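Local coordinates for protein chitinase (Paenibacillus sp. FPU-7, PDB 5GZT) that probably hydrolyses internal beta-1,4 linkages between N-acetylglucosamine units of chitin and chitodextrins, as a family 18 glycoside hydrolase, at residues Tyr1022-Val1027 / Pro1047-Tyr1052; Pro1075-Pro1080 / Ile1088-Glu1093; Ser81-Leu86 / Ser101-Val106; Arg95-Ala100 / Thr119-Thr124. All blocks are in the same frame, centred on the assembly; numbering follows the deposited sequence.

Interaction 1 (Tyr1022-Val1027 / Pro1047-Tyr1052)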
loop_
_atom_site.group_PDB
_atom_site.type_symbol
_atom_site.label_atom_id
_atom_site.label_comp_id
_atom_site.label_asym_id
_atom_site.label_seq_id
_atom_site.Cartn_x
_atom_site.Cartn_y
_atom_site.Cartn_z
ATOM N N TYR B 1022 -25.786 16.941 -30.198
ATOM C CA TYR B 1022 -26.967 16.551 -29.443
ATOM C C TYR B 1022 -26.494 16.128 -28.085
ATOM O O TYR B 1022 -25.312 15.731 -27.902
ATOM C CB TYR B 1022 -27.762 15.392 -30.095
ATOM C CG TYR B 1022 -26.966 14.098 -30.272
ATOM C CD1 TYR B 1022 -26.153 13.879 -31.427
ATOM C CD2 TYR B 1022 -27.004 13.106 -29.324
ATOM C CE1 TYR B 1022 -25.403 12.713 -31.593
ATOM C CE2 TYR B 1022 -26.252 11.932 -29.485
ATOM C CZ TYR B 1022 -25.454 11.748 -30.619
ATOM O OH TYR B 1022 -24.750 10.572 -30.714
ATOM N N ALA B 1023 -27.455 16.071 -27.158
ATOM C CA ALA B 1023 -27.198 15.659 -25.781
ATOM C C ALA B 1023 -27.729 14.320 -25.398
ATOM O O ALA B 1023 -28.559 13.726 -26.066
ATOM C CB ALA B 1023 -27.787 16.696 -24.849
ATOM N N ARG B 1024 -27.242 13.848 -24.269
ATOM C CA ARG B 1024 -27.860 12.733 -23.526
ATOM C C ARG B 1024 -28.004 13.188 -22.092
ATOM O O ARG B 1024 -27.532 14.253 -21.735
ATOM C CB ARG B 1024 -27.045 11.453 -23.627
ATOM C CG ARG B 1024 -27.057 10.871 -25.046
ATOM C CD ARG B 1024 -26.254 9.573 -25.122
ATOM N NE ARG B 1024 -26.260 9.095 -26.497
ATOM C CZ ARG B 1024 -27.303 8.506 -27.103
ATOM N NH1 ARG B 1024 -28.419 8.186 -26.447
ATOM N NH2 ARG B 1024 -27.216 8.186 -28.384
ATOM N N GLY B 1025 -28.734 12.445 -21.284
ATOM C CA GLY B 1025 -29.096 12.970 -19.955
ATOM C C GLY B 1025 -29.833 11.968 -19.080
ATOM O O GLY B 1025 -30.071 10.851 -19.518
ATOM N N TRP B 1026 -30.082 12.335 -17.806
ATOM C CA TRP B 1026 -30.802 11.478 -16.866
ATOM C C TRP B 1026 -31.755 12.346 -16.030
ATOM O O TRP B 1026 -31.484 13.524 -15.806
ATOM C CB TRP B 1026 -29.861 10.721 -15.902
ATOM C CG TRP B 1026 -28.973 9.742 -16.504
ATOM C CD1 TRP B 1026 -29.129 8.376 -16.578
ATOM C CD2 TRP B 1026 -27.742 10.045 -17.139
ATOM N NE1 TRP B 1026 -28.048 7.816 -17.252
ATOM C CE2 TRP B 1026 -27.193 8.828 -17.611
ATOM C CE3 TRP B 1026 -27.074 11.244 -17.400
ATOM C CZ2 TRP B 1026 -26.000 8.778 -18.319
ATOM C CZ3 TRP B 1026 -25.879 11.194 -18.100
ATOM C CH2 TRP B 1026 -25.349 9.962 -18.538
ATOM N N VAL B 1027 -32.852 11.730 -15.554
ATOM C CA VAL B 1027 -33.807 12.387 -14.608
ATOM C C VAL B 1027 -33.635 11.733 -13.235
ATOM O O VAL B 1027 -32.921 10.707 -13.108
ATOM C CB VAL B 1027 -35.282 12.309 -15.105
ATOM C CG1 VAL B 1027 -35.510 13.273 -16.273
ATOM C CG2 VAL B 1027 -35.710 10.898 -15.498
ATOM N N PRO B 1047 -34.775 12.480 -20.842
ATOM C CA PRO B 1047 -34.989 13.397 -22.030
ATOM C C PRO B 1047 -34.547 12.868 -23.394
ATOM O O PRO B 1047 -34.754 13.538 -24.365
ATOM C CB PRO B 1047 -34.152 14.634 -21.684
ATOM C CG PRO B 1047 -33.029 14.063 -20.881
ATOM C CD PRO B 1047 -33.580 12.888 -20.079
ATOM N N GLY B 1048 -33.965 11.678 -23.449
ATOM C CA GLY B 1048 -33.567 11.040 -24.722
ATOM C C GLY B 1048 -32.343 11.783 -25.281
ATOM O O GLY B 1048 -31.301 11.880 -24.596
ATOM N N THR B 1049 -32.507 12.339 -26.484
ATOM C CA THR B 1049 -31.421 12.948 -27.208
ATOM C C THR B 1049 -31.862 14.231 -27.837
ATOM O O THR B 1049 -31.796 14.341 -29.048
ATOM C CB THR B 1049 -30.799 12.040 -28.316
ATOM O OG1 THR B 1049 -31.806 11.630 -29.243
ATOM C CG2 THR B 1049 -30.051 10.771 -27.723
ATOM N N PRO B 1050 -32.176 15.255 -27.017
ATOM C CA PRO B 1050 -32.281 16.622 -27.549
ATOM C C PRO B 1050 -31.075 17.149 -28.334
ATOM O O PRO B 1050 -29.913 16.993 -27.967
ATOM C CB PRO B 1050 -32.435 17.498 -26.297
ATOM C CG PRO B 1050 -31.926 16.681 -25.188
ATOM C CD PRO B 1050 -32.096 15.240 -25.559
ATOM N N THR B 1051 -31.366 17.861 -29.373
ATOM C CA THR B 1051 -30.333 18.410 -30.172
ATOM C C THR B 1051 -29.883 19.702 -29.549
ATOM O O THR B 1051 -30.579 20.250 -28.647
ATOM C CB THR B 1051 -30.901 18.756 -31.529
ATOM O OG1 THR B 1051 -31.972 19.686 -31.382
ATOM C CG2 THR B 1051 -31.450 17.509 -32.204
ATOM N N TYR B 1052 -28.756 20.232 -30.003
ATOM C CA TYR B 1052 -28.347 21.542 -29.534
ATOM C C TYR B 1052 -29.505 22.568 -29.737
ATOM O O TYR B 1052 -29.765 23.399 -28.849
ATOM C CB TYR B 1052 -27.081 22.025 -30.185
ATOM C CG TYR B 1052 -26.510 23.297 -29.571
ATOM C CD1 TYR B 1052 -25.809 23.243 -28.361
ATOM C CD2 TYR B 1052 -26.651 24.547 -30.224
ATOM C CE1 TYR B 1052 -25.264 24.402 -27.793
ATOM C CE2 TYR B 1052 -26.105 25.704 -29.673
ATOM C CZ TYR B 1052 -25.411 25.622 -28.457
ATOM O OH TYR B 1052 -24.841 26.738 -27.907
HETATM O O HOH W 1 -30.535 10.451 -22.451
#
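Ala1023 and Pro1050 make the direct backbone bond of this contact. Ala1023 N donates to Pro1050 O over 2.7 Å, and the N-H points almost straight at the oxygen (171°). Packing is close here. Thr1049 CA adds a CA-H...O contact to Ala1023 O at 3.2 Å, and the backbones of Tyr1022 and Thr1051 form a single beta bridge. Arg1024 and Thr1049 run alongside each other. The methyl CG2 of Thr1049 sits over one face of the guanidinium, toward its rim, 3.3 Å from Arg1024 NH1. The arginine chain is extended from CG to NE, and NE forms a salt bridge with Asp971, which also accepts a bond from Tyr1022 OH. An alanine in place of Arg1024 would remove the flat group under the threonine methyl and is likely to leave Asp971 without its charged mate. The other end is looser. Between Gly1025 and Gly1048 the strand and the loop draw apart, and water 1 fills in: it accepts from Gly1025 N at 2.9 Å and can donate to Gly1048 O at 2.7 Å. Pro1047 CD lies 4.0 Å from Gly1025 C and touches Val1027 CG1 more loosely. Strand 1024-1026 is an outer strand of a small antiparallel sheet in the second family 18 region. Its neighbour there is strand 1086-1089, while the loop 1047-1051 runs into helix 1052-1058, with Thr1051 as N-cap.

Interaction 2 (Pro1075-Pro1080 / Ile1088-Glu1093)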
loop_
_atom_site.group_PDB
_atom_site.type_symbol
_atom_site.label_atom_id
_atom_site.label_comp_id
_atom_site.label_asym_id
_atom_site.label_seq_id
_atom_site.Cartn_x
_atom_site.Cartn_y
_atom_site.Cartn_z
ATOM N N PRO B 1075 -18.806 20.293 -20.759
ATOM C CA PRO B 1075 -19.931 20.920 -20.105
ATOM C C PRO B 1075 -21.051 19.958 -19.722
ATOM O O PRO B 1075 -21.182 18.819 -20.264
ATOM C CB PRO B 1075 -20.433 21.855 -21.171
ATOM C CG PRO B 1075 -20.257 21.017 -22.438
ATOM C CD PRO B 1075 -18.975 20.300 -22.228
ATOM N N TYR B 1076 -21.848 20.417 -18.752
ATOM C CA TYR B 1076 -23.054 19.746 -18.354
ATOM C C TYR B 1076 -24.032 20.742 -17.783
ATOM O O TYR B 1076 -23.651 21.833 -17.380
ATOM C CB TYR B 1076 -22.836 18.605 -17.375
ATOM C CG TYR B 1076 -22.106 18.896 -16.061
ATOM C CD1 TYR B 1076 -20.736 19.093 -16.025
ATOM C CD2 TYR B 1076 -22.782 18.924 -14.848
ATOM C CE1 TYR B 1076 -20.063 19.321 -14.811
ATOM C CE2 TYR B 1076 -22.126 19.136 -13.642
ATOM C CZ TYR B 1076 -20.760 19.346 -13.632
ATOM O OH TYR B 1076 -20.105 19.572 -12.469
ATOM N N LEU B 1077 -25.297 20.352 -17.783
ATOM C CA LEU B 1077 -26.394 21.175 -17.293
ATOM C C LEU B 1077 -26.964 20.420 -16.112
ATOM O O LEU B 1077 -27.034 19.199 -16.181
ATOM C CB LEU B 1077 -27.480 21.344 -18.352
ATOM C CG LEU B 1077 -27.486 22.536 -19.300
ATOM C CD1 LEU B 1077 -26.180 23.226 -19.525
ATOM C CD2 LEU B 1077 -28.171 22.197 -20.621
ATOM N N TYR B 1078 -27.365 21.151 -15.055
ATOM C CA TYR B 1078 -28.184 20.587 -13.970
ATOM C C TYR B 1078 -29.380 21.524 -13.691
ATOM O O TYR B 1078 -29.307 22.784 -13.823
ATOM C CB TYR B 1078 -27.348 20.306 -12.707
ATOM C CG TYR B 1078 -28.103 19.484 -11.661
ATOM C CD1 TYR B 1078 -28.418 18.163 -11.901
ATOM C CD2 TYR B 1078 -28.531 20.052 -10.438
ATOM C CE1 TYR B 1078 -29.149 17.417 -11.009
ATOM C CE2 TYR B 1078 -29.256 19.282 -9.505
ATOM C CZ TYR B 1078 -29.567 17.971 -9.796
ATOM O OH TYR B 1078 -30.248 17.141 -8.920
ATOM N N ASN B 1079 -30.507 20.891 -13.431
ATOM C CA ASN B 1079 -31.741 21.608 -13.042
ATOM C C ASN B 1079 -32.310 20.765 -11.887
ATOM O O ASN B 1079 -32.853 19.683 -12.111
ATOM C CB ASN B 1079 -32.737 21.757 -14.198
ATOM C CG ASN B 1079 -34.025 22.512 -13.795
ATOM O OD1 ASN B 1079 -34.389 22.575 -12.624
ATOM N ND2 ASN B 1079 -34.700 23.101 -14.781
ATOM N N PRO B 1080 -32.153 21.245 -10.633
ATOM C CA PRO B 1080 -32.675 20.461 -9.485
ATOM C C PRO B 1080 -34.214 20.247 -9.563
ATOM O O PRO B 1080 -34.761 19.197 -9.118
ATOM C CB PRO B 1080 -32.262 21.298 -8.257
ATOM C CG PRO B 1080 -31.737 22.618 -8.760
ATOM C CD PRO B 1080 -31.741 22.615 -10.275
ATOM N N ILE B 1088 -27.692 16.928 -17.840
ATOM C CA ILE B 1088 -27.511 16.863 -19.307
ATOM C C ILE B 1088 -26.000 16.871 -19.660
ATOM O O ILE B 1088 -25.288 17.695 -19.161
ATOM C CB ILE B 1088 -28.193 18.066 -20.001
ATOM C CG1 ILE B 1088 -29.694 18.095 -19.715
ATOM C CG2 ILE B 1088 -28.010 18.043 -21.519
ATOM C CD1 ILE B 1088 -30.478 16.832 -20.104
ATOM N N THR B 1089 -25.575 16.015 -20.583
ATOM C CA THR B 1089 -24.176 15.934 -21.040
ATOM C C THR B 1089 -24.158 16.076 -22.533
ATOM O O THR B 1089 -24.934 15.402 -23.250
ATOM C CB THR B 1089 -23.525 14.636 -20.581
ATOM O OG1 THR B 1089 -22.300 14.420 -21.280
ATOM C CG2 THR B 1089 -24.474 13.419 -20.708
ATOM N N TYR B 1090 -23.336 17.002 -22.987
ATOM C CA TYR B 1090 -23.390 17.456 -24.366
ATOM C C TYR B 1090 -22.048 18.041 -24.787
ATOM O O TYR B 1090 -21.155 18.174 -23.894
ATOM C CB TYR B 1090 -24.548 18.470 -24.551
ATOM C CG TYR B 1090 -24.398 19.776 -23.825
ATOM C CD1 TYR B 1090 -24.482 19.851 -22.418
ATOM C CD2 TYR B 1090 -24.195 20.940 -24.512
ATOM C CE1 TYR B 1090 -24.313 21.056 -21.751
ATOM C CE2 TYR B 1090 -24.067 22.178 -23.854
ATOM C CZ TYR B 1090 -24.123 22.240 -22.476
ATOM O OH TYR B 1090 -23.944 23.475 -21.860
ATOM N N ASP B 1091 -21.881 18.384 -26.093
ATOM C CA ASP B 1091 -20.766 19.216 -26.554
ATOM C C ASP B 1091 -21.255 20.608 -26.751
ATOM O O ASP B 1091 -22.303 20.765 -27.317
ATOM C CB ASP B 1091 -20.158 18.777 -27.948
ATOM C CG ASP B 1091 -19.028 17.748 -27.826
ATOM O OD1 ASP B 1091 -18.219 17.874 -26.865
ATOM O OD2 ASP B 1091 -19.051 16.741 -28.619
ATOM N N ASP B 1092 -20.420 21.608 -26.447
ATOM C CA ASP B 1092 -20.730 23.022 -26.774
ATOM C C ASP B 1092 -19.598 23.700 -27.464
ATOM O O ASP B 1092 -18.644 23.008 -27.902
ATOM C CB ASP B 1092 -21.206 23.811 -25.523
ATOM C CG ASP B 1092 -20.065 24.171 -24.550
ATOM O OD1 ASP B 1092 -18.894 23.743 -24.772
ATOM O OD2 ASP B 1092 -20.392 24.851 -23.537
ATOM N N GLU B 1093 -19.649 25.025 -27.595
ATOM C CA GLU B 1093 -18.581 25.687 -28.299
ATOM C C GLU B 1093 -17.210 25.528 -27.661
ATOM O O GLU B 1093 -16.198 25.505 -28.371
ATOM C CB GLU B 1093 -18.836 27.173 -28.513
ATOM C CG GLU B 1093 -20.001 27.509 -29.408
ATOM C CD GLU B 1093 -20.597 28.842 -28.982
ATOM O OE1 GLU B 1093 -21.331 28.820 -28.006
ATOM O OE2 GLU B 1093 -20.279 29.870 -29.567
HETATM O O HOH W 2 -20.602 16.305 -20.439
#
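Pro1075 points its CG at the centre of one face of the Tyr1090 ring. This CG stands 4.1 Å from the ring centroid and 11° off the ring normal, a CH-pi contact. The tyrosine takes this place because its CG lies between the backbone N and the carbonyl carbon (chi1 66°), which turns the ring back toward strand 1074-1079. Leu1077 meets the same ring from another direction. The two side chains cross at about a right angle, and Leu1077 CD1 sits by the hydroxyl end of the ring, 3.2 Å from Tyr1090 OH. Pro1075 also passes Asp1092 in the opposite direction, its CG 3.8 Å from the carboxylate carbon CG. Asp1092 has a salt bridge to Arg1066.

Leu1077 and Ile1088 cross obliquely on one side of the sheet, CB to CB at 3.7 Å. They are a hydrogen-bonded antiparallel pair. Leu1077 N donates to Ile1088 O at 3.0 Å. Ile1088 N returns a bond to Leu1077 O at 2.9 Å. Tyr1076 and Thr1089 form the next, non-hydrogen-bonded pair, on the other side of the sheet. Past it the chains are joined by water 2, which donates to Pro1075 O and lies 2.7 Å from Thr1089 OG1. That OG1 is also hydrogen-bonded to Gln983 N.

This is a beta hairpin in the second family 18 region. Two paired backbone bonds fix its register, and apolar contacts round the Tyr1090 ring extend the hold beyond the last pair. The buried carboxylate of Asp1092 is probably stabilised by Arg1066.

Interaction 3 (Ser81-Leu86 / Ser101-Val106)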
loop_
_atom_site.group_PDB
_atom_site.type_symbol
_atom_site.label_atom_id
_atom_site.label_comp_id
_atom_site.label_asym_id
_atom_site.label_seq_id
_atom_site.Cartn_x
_atom_site.Cartn_y
_atom_site.Cartn_z
ATOM N N SER B 81 36.919 -25.561 56.296
ATOM C CA SER B 81 37.910 -26.575 55.832
ATOM C C SER B 81 37.745 -27.978 56.411
ATOM O O SER B 81 38.309 -28.961 55.867
ATOM C CB SER B 81 39.363 -26.074 56.080
ATOM O OG SER B 81 39.639 -25.966 57.476
ATOM N N ALA B 82 36.958 -28.132 57.472
ATOM C CA ALA B 82 36.852 -29.450 58.137
ATOM C C ALA B 82 35.861 -30.414 57.420
ATOM O O ALA B 82 34.930 -30.950 58.052
ATOM C CB ALA B 82 36.489 -29.250 59.623
ATOM N N ASN B 83 36.110 -30.680 56.131
ATOM C CA ASN B 83 35.278 -31.612 55.319
ATOM C C ASN B 83 33.748 -31.462 55.602
ATOM O O ASN B 83 33.084 -32.387 56.076
ATOM C CB ASN B 83 35.760 -33.054 55.485
ATOM C CG ASN B 83 37.287 -33.164 55.396
ATOM O OD1 ASN B 83 37.924 -32.752 54.392
ATOM N ND2 ASN B 83 37.889 -33.675 56.472
ATOM N N PRO B 84 33.228 -30.262 55.352
ATOM C CA PRO B 84 31.905 -29.927 55.793
ATOM C C PRO B 84 30.836 -30.698 54.980
ATOM O O PRO B 84 31.062 -30.970 53.824
ATOM C CB PRO B 84 31.828 -28.410 55.555
ATOM C CG PRO B 84 32.788 -28.125 54.438
ATOM C CD PRO B 84 33.828 -29.195 54.502
ATOM N N GLN B 85 29.745 -31.080 55.644
ATOM C CA GLN B 85 28.515 -31.482 55.013
ATOM C C GLN B 85 27.411 -30.551 55.455
ATOM O O GLN B 85 27.221 -30.360 56.657
ATOM C CB GLN B 85 28.127 -32.894 55.416
ATOM C CG GLN B 85 26.839 -33.371 54.727
ATOM C CD GLN B 85 26.721 -34.884 54.786
ATOM O OE1 GLN B 85 27.704 -35.616 54.577
ATOM N NE2 GLN B 85 25.531 -35.369 55.088
ATOM N N LEU B 86 26.662 -30.026 54.468
ATOM C CA LEU B 86 25.441 -29.234 54.650
ATOM C C LEU B 86 24.281 -30.114 54.200
ATOM O O LEU B 86 24.234 -30.594 53.021
ATOM C CB LEU B 86 25.483 -27.924 53.846
ATOM C CG LEU B 86 24.228 -27.095 53.913
ATOM C CD1 LEU B 86 24.048 -26.612 55.328
ATOM C CD2 LEU B 86 24.166 -25.929 52.978
ATOM N N SER B 101 37.938 -23.027 50.253
ATOM C CA SER B 101 38.442 -23.697 51.449
ATOM C C SER B 101 37.752 -25.033 51.843
ATOM O O SER B 101 38.306 -25.778 52.676
ATOM C CB SER B 101 38.360 -22.750 52.626
ATOM O OG SER B 101 39.454 -21.850 52.578
ATOM N N SER B 102 36.575 -25.345 51.281
ATOM C CA SER B 102 35.713 -26.401 51.885
ATOM C C SER B 102 35.999 -27.738 51.283
ATOM O O SER B 102 35.191 -28.313 50.526
ATOM C CB SER B 102 34.262 -26.054 51.736
ATOM O OG SER B 102 33.980 -24.854 52.398
ATOM N N LYS B 103 37.185 -28.216 51.595
ATOM C CA LYS B 103 37.730 -29.413 50.984
ATOM C C LYS B 103 36.774 -30.610 51.194
ATOM O O LYS B 103 36.282 -30.805 52.298
ATOM C CB LYS B 103 39.091 -29.739 51.610
ATOM C CG LYS B 103 39.787 -30.948 51.002
ATOM C CD LYS B 103 40.389 -30.651 49.626
ATOM C CE LYS B 103 40.884 -31.933 48.939
ATOM N NZ LYS B 103 42.017 -32.611 49.637
ATOM N N ASP B 104 36.517 -31.368 50.124
ATOM C CA ASP B 104 35.615 -32.557 50.179
ATOM C C ASP B 104 34.224 -32.201 50.633
ATOM O O ASP B 104 33.528 -33.025 51.206
ATOM C CB ASP B 104 36.164 -33.612 51.149
ATOM C CG ASP B 104 37.486 -34.211 50.700
ATOM O OD1 ASP B 104 37.688 -34.332 49.487
ATOM O OD2 ASP B 104 38.293 -34.615 51.586
ATOM N N ALA B 105 33.814 -30.966 50.413
ATOM C CA ALA B 105 32.448 -30.535 50.760
ATOM C C ALA B 105 31.357 -31.541 50.238
ATOM O O ALA B 105 31.517 -32.112 49.158
ATOM C CB ALA B 105 32.159 -29.137 50.232
ATOM N N VAL B 106 30.305 -31.783 51.030
ATOM C CA VAL B 106 29.140 -32.557 50.525
ATOM C C VAL B 106 27.933 -31.744 50.820
ATOM O O VAL B 106 27.793 -31.254 51.964
ATOM C CB VAL B 106 28.978 -33.913 51.287
ATOM C CG1 VAL B 106 27.698 -34.656 50.844
ATOM C CG2 VAL B 106 30.237 -34.773 51.088
HETATM O O HOH W 3 32.368 -33.803 54.073
#
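Asn83 CA leans on Lys103 O, 3.3 Å away and nearly straight (166°), one of four CA-H...O contacts that outnumber the two classical backbone bonds here. Ser81 CA meets Ser101 O in the same way, also before the regular strands begin. Then Val106 N donates to Pro84 O, and Leu86 N to Val106 O, each over 3.0 Å. They frame the one parallel bridge, Gln85 with Val106. Pro84 packs its CG on Ser102 CB, 3.7 Å away. Ser102 opens a type II turn that ends at Ala105. Gln85 CG is anti to the backbone N (chi1 -178°), and the extended chain beyond it runs along the valine, with CG 4.1 Å from Val106 CB. An alanine in place of Gln85 would lose this aliphatic cover and would probably leave the Val106 side chain less shielded on that side. Strands 85-89 and 106-109 are neighbours in a parallel sheet of the N-terminal beta-helix-like region. Water 3 can bridge Asn83 O, at 2.6 Å, and Asp104 O. The contact is thus held mainly by backbone polar groups, with Pro84 on Ser102 and the aliphatic part of Gln85 beside Val106 adding apolar contact.

Interaction 4 (Arg95-Ala100 / Thr119-Thr124)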
loop_
_atom_site.group_PDB
_atom_site.type_symbol
_atom_site.label_atom_id
_atom_site.label_comp_id
_atom_site.label_asym_id
_atom_site.label_seq_id
_atom_site.Cartn_x
_atom_site.Cartn_y
_atom_site.Cartn_z
ATOM N N ARG B 95 21.002 -18.439 47.069
ATOM C CA ARG B 95 22.352 -18.589 46.575
ATOM C C ARG B 95 23.119 -19.409 47.588
ATOM O O ARG B 95 23.298 -19.033 48.744
ATOM C CB ARG B 95 22.994 -17.206 46.259
ATOM C CG ARG B 95 22.296 -16.418 45.119
ATOM C CD ARG B 95 22.580 -14.883 45.062
ATOM N NE ARG B 95 22.411 -14.277 46.386
ATOM C CZ ARG B 95 21.263 -13.779 46.888
ATOM N NH1 ARG B 95 20.140 -13.738 46.207
ATOM N NH2 ARG B 95 21.251 -13.332 48.101
ATOM N N LEU B 96 23.576 -20.553 47.133
ATOM C CA LEU B 96 24.355 -21.394 48.016
ATOM C C LEU B 96 25.721 -21.388 47.407
ATOM O O LEU B 96 25.854 -21.664 46.202
ATOM C CB LEU B 96 23.775 -22.814 48.026
ATOM C CG LEU B 96 24.471 -23.982 48.715
ATOM C CD1 LEU B 96 25.020 -23.732 50.075
ATOM C CD2 LEU B 96 23.462 -25.152 48.811
ATOM N N THR B 97 26.743 -21.179 48.230
ATOM C CA THR B 97 28.098 -21.039 47.737
ATOM C C THR B 97 28.990 -21.924 48.525
ATOM O O THR B 97 28.950 -21.882 49.749
ATOM C CB THR B 97 28.554 -19.538 47.836
ATOM O OG1 THR B 97 27.751 -18.725 46.951
ATOM C CG2 THR B 97 30.047 -19.416 47.471
ATOM N N VAL B 98 29.808 -22.728 47.824
ATOM C CA VAL B 98 30.721 -23.599 48.472
ATOM C C VAL B 98 32.118 -23.017 48.166
ATOM O O VAL B 98 32.561 -22.973 47.021
ATOM C CB VAL B 98 30.570 -25.041 47.970
ATOM C CG1 VAL B 98 31.466 -25.924 48.773
ATOM C CG2 VAL B 98 29.087 -25.498 48.056
ATOM N N ALA B 99 32.811 -22.610 49.217
ATOM C CA ALA B 99 34.081 -21.887 49.093
ATOM C C ALA B 99 35.218 -22.805 48.808
ATOM O O ALA B 99 35.174 -24.003 49.135
ATOM C CB ALA B 99 34.366 -21.122 50.407
ATOM N N ALA B 100 36.301 -22.195 48.296
ATOM C CA ALA B 100 37.520 -22.873 47.902
ATOM C C ALA B 100 38.169 -23.560 49.069
ATOM O O ALA B 100 38.950 -24.544 48.885
ATOM C CB ALA B 100 38.527 -21.845 47.280
ATOM N N THR B 119 26.879 -22.067 43.551
ATOM C CA THR B 119 28.207 -21.662 43.066
ATOM C C THR B 119 29.271 -22.535 43.723
ATOM O O THR B 119 29.397 -22.581 44.929
ATOM C CB THR B 119 28.441 -20.164 43.277
ATOM O OG1 THR B 119 27.374 -19.457 42.655
ATOM C CG2 THR B 119 29.778 -19.678 42.708
ATOM N N LEU B 120 30.045 -23.223 42.890
ATOM C CA LEU B 120 31.048 -24.138 43.352
ATOM C C LEU B 120 32.498 -23.668 43.066
ATOM O O LEU B 120 32.865 -23.478 41.896
ATOM C CB LEU B 120 30.818 -25.472 42.667
ATOM C CG LEU B 120 29.392 -26.077 42.812
ATOM C CD1 LEU B 120 29.313 -27.366 42.031
ATOM C CD2 LEU B 120 29.147 -26.289 44.274
ATOM N N ASN B 121 33.289 -23.592 44.157
ATOM C CA ASN B 121 34.671 -23.121 44.137
ATOM C C ASN B 121 35.590 -24.142 44.681
ATOM O O ASN B 121 36.792 -23.863 44.804
ATOM C CB ASN B 121 34.752 -21.807 44.944
ATOM C CG ASN B 121 34.054 -20.658 44.257
ATOM O OD1 ASN B 121 33.215 -19.923 44.859
ATOM N ND2 ASN B 121 34.474 -20.387 43.067
ATOM N N ILE B 122 35.083 -25.350 44.892
ATOM C CA ILE B 122 35.846 -26.522 45.309
ATOM C C ILE B 122 35.081 -27.777 44.776
ATOM O O ILE B 122 33.897 -27.715 44.531
ATOM C CB ILE B 122 35.957 -26.587 46.883
ATOM C CG1 ILE B 122 36.955 -27.625 47.449
ATOM C CG2 ILE B 122 34.596 -26.967 47.462
ATOM C CD1 ILE B 122 38.410 -27.514 47.008
ATOM N N LYS B 123 35.777 -28.866 44.505
ATOM C CA LYS B 123 35.125 -30.104 44.025
ATOM C C LYS B 123 34.158 -30.579 45.122
ATOM O O LYS B 123 34.582 -30.783 46.286
ATOM C CB LYS B 123 36.151 -31.191 43.696
ATOM C CG LYS B 123 35.476 -32.454 43.155
ATOM C CD LYS B 123 36.506 -33.491 42.806
ATOM C CE LYS B 123 35.872 -34.695 42.176
ATOM N NZ LYS B 123 36.903 -35.592 41.568
ATOM N N THR B 124 32.885 -30.629 44.736
ATOM C CA THR B 124 31.782 -30.815 45.658
ATOM C C THR B 124 30.935 -31.973 45.223
ATOM O O THR B 124 30.653 -32.153 44.019
ATOM C CB THR B 124 30.836 -29.588 45.725
ATOM O OG1 THR B 124 30.284 -29.316 44.431
ATOM C CG2 THR B 124 31.556 -28.378 46.221
HETATM O O HOH W 4 25.742 -19.092 44.790
#
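Val98 CG1 is anti to the backbone N (chi1 -175°), which aims this methyl at Ile122, while CG2 turns to Leu120. Ile122 CG2 sits between its own backbone N and carbonyl carbon, and this places it 3.6 Å from Val98 CG1. The setting is a parallel beta-helix-like fold, where strands 92-98 and 114-120 stack side by side in one parallel sheet. Val98 and Leu120 lie alongside each other, with Val98 CG2 3.9 Å from Leu120 CD2. Val98 and Ile122 cross at about a right angle. Three backbone bonds tie the strands. Thr119 N donates to Leu96 O and Val98 N to Thr119 O, both at 2.9 Å and nearly straight. The third, Asn121 N to Val98 O at 3.0 Å, is more bent (137°), as the second chain leaves its strand. Ala105 and Ile107 also pack on Val98, so this valine is buried. On the other side of the sheet Thr97 and Thr119 stand as neighbours with matching directions. Water 4 lies between them, 3.0 Å from Thr97 OG1 and 2.7 Å from Thr119 OG1, and it donates a hydrogen bond to Leu96 O.

How the interactions relate
The four contacts form two pairs far apart in the chain. Interactions 3 and 4 come first and alternate along the sequence. Their centres are 10 Å apart, and they touch where Leu86 packs on Leu96. Interaction 3 pairs neighbouring strands 85-89 and 106-109 of one parallel sheet, interaction 4 strands 92-98 and 114-120 of the other, so successive turns of the solenoid are paired on both sheets. Interactions 1 and 2 follow in series. Their centres are 9 Å apart, and they share one antiparallel sheet through neighbouring strands 1024-1026 and 1086-1089. The pairs' centres lie about 97 to 110 Å apart. They therefore belong to separate parts of the chain, the N-terminal solenoid and the second family 18 region.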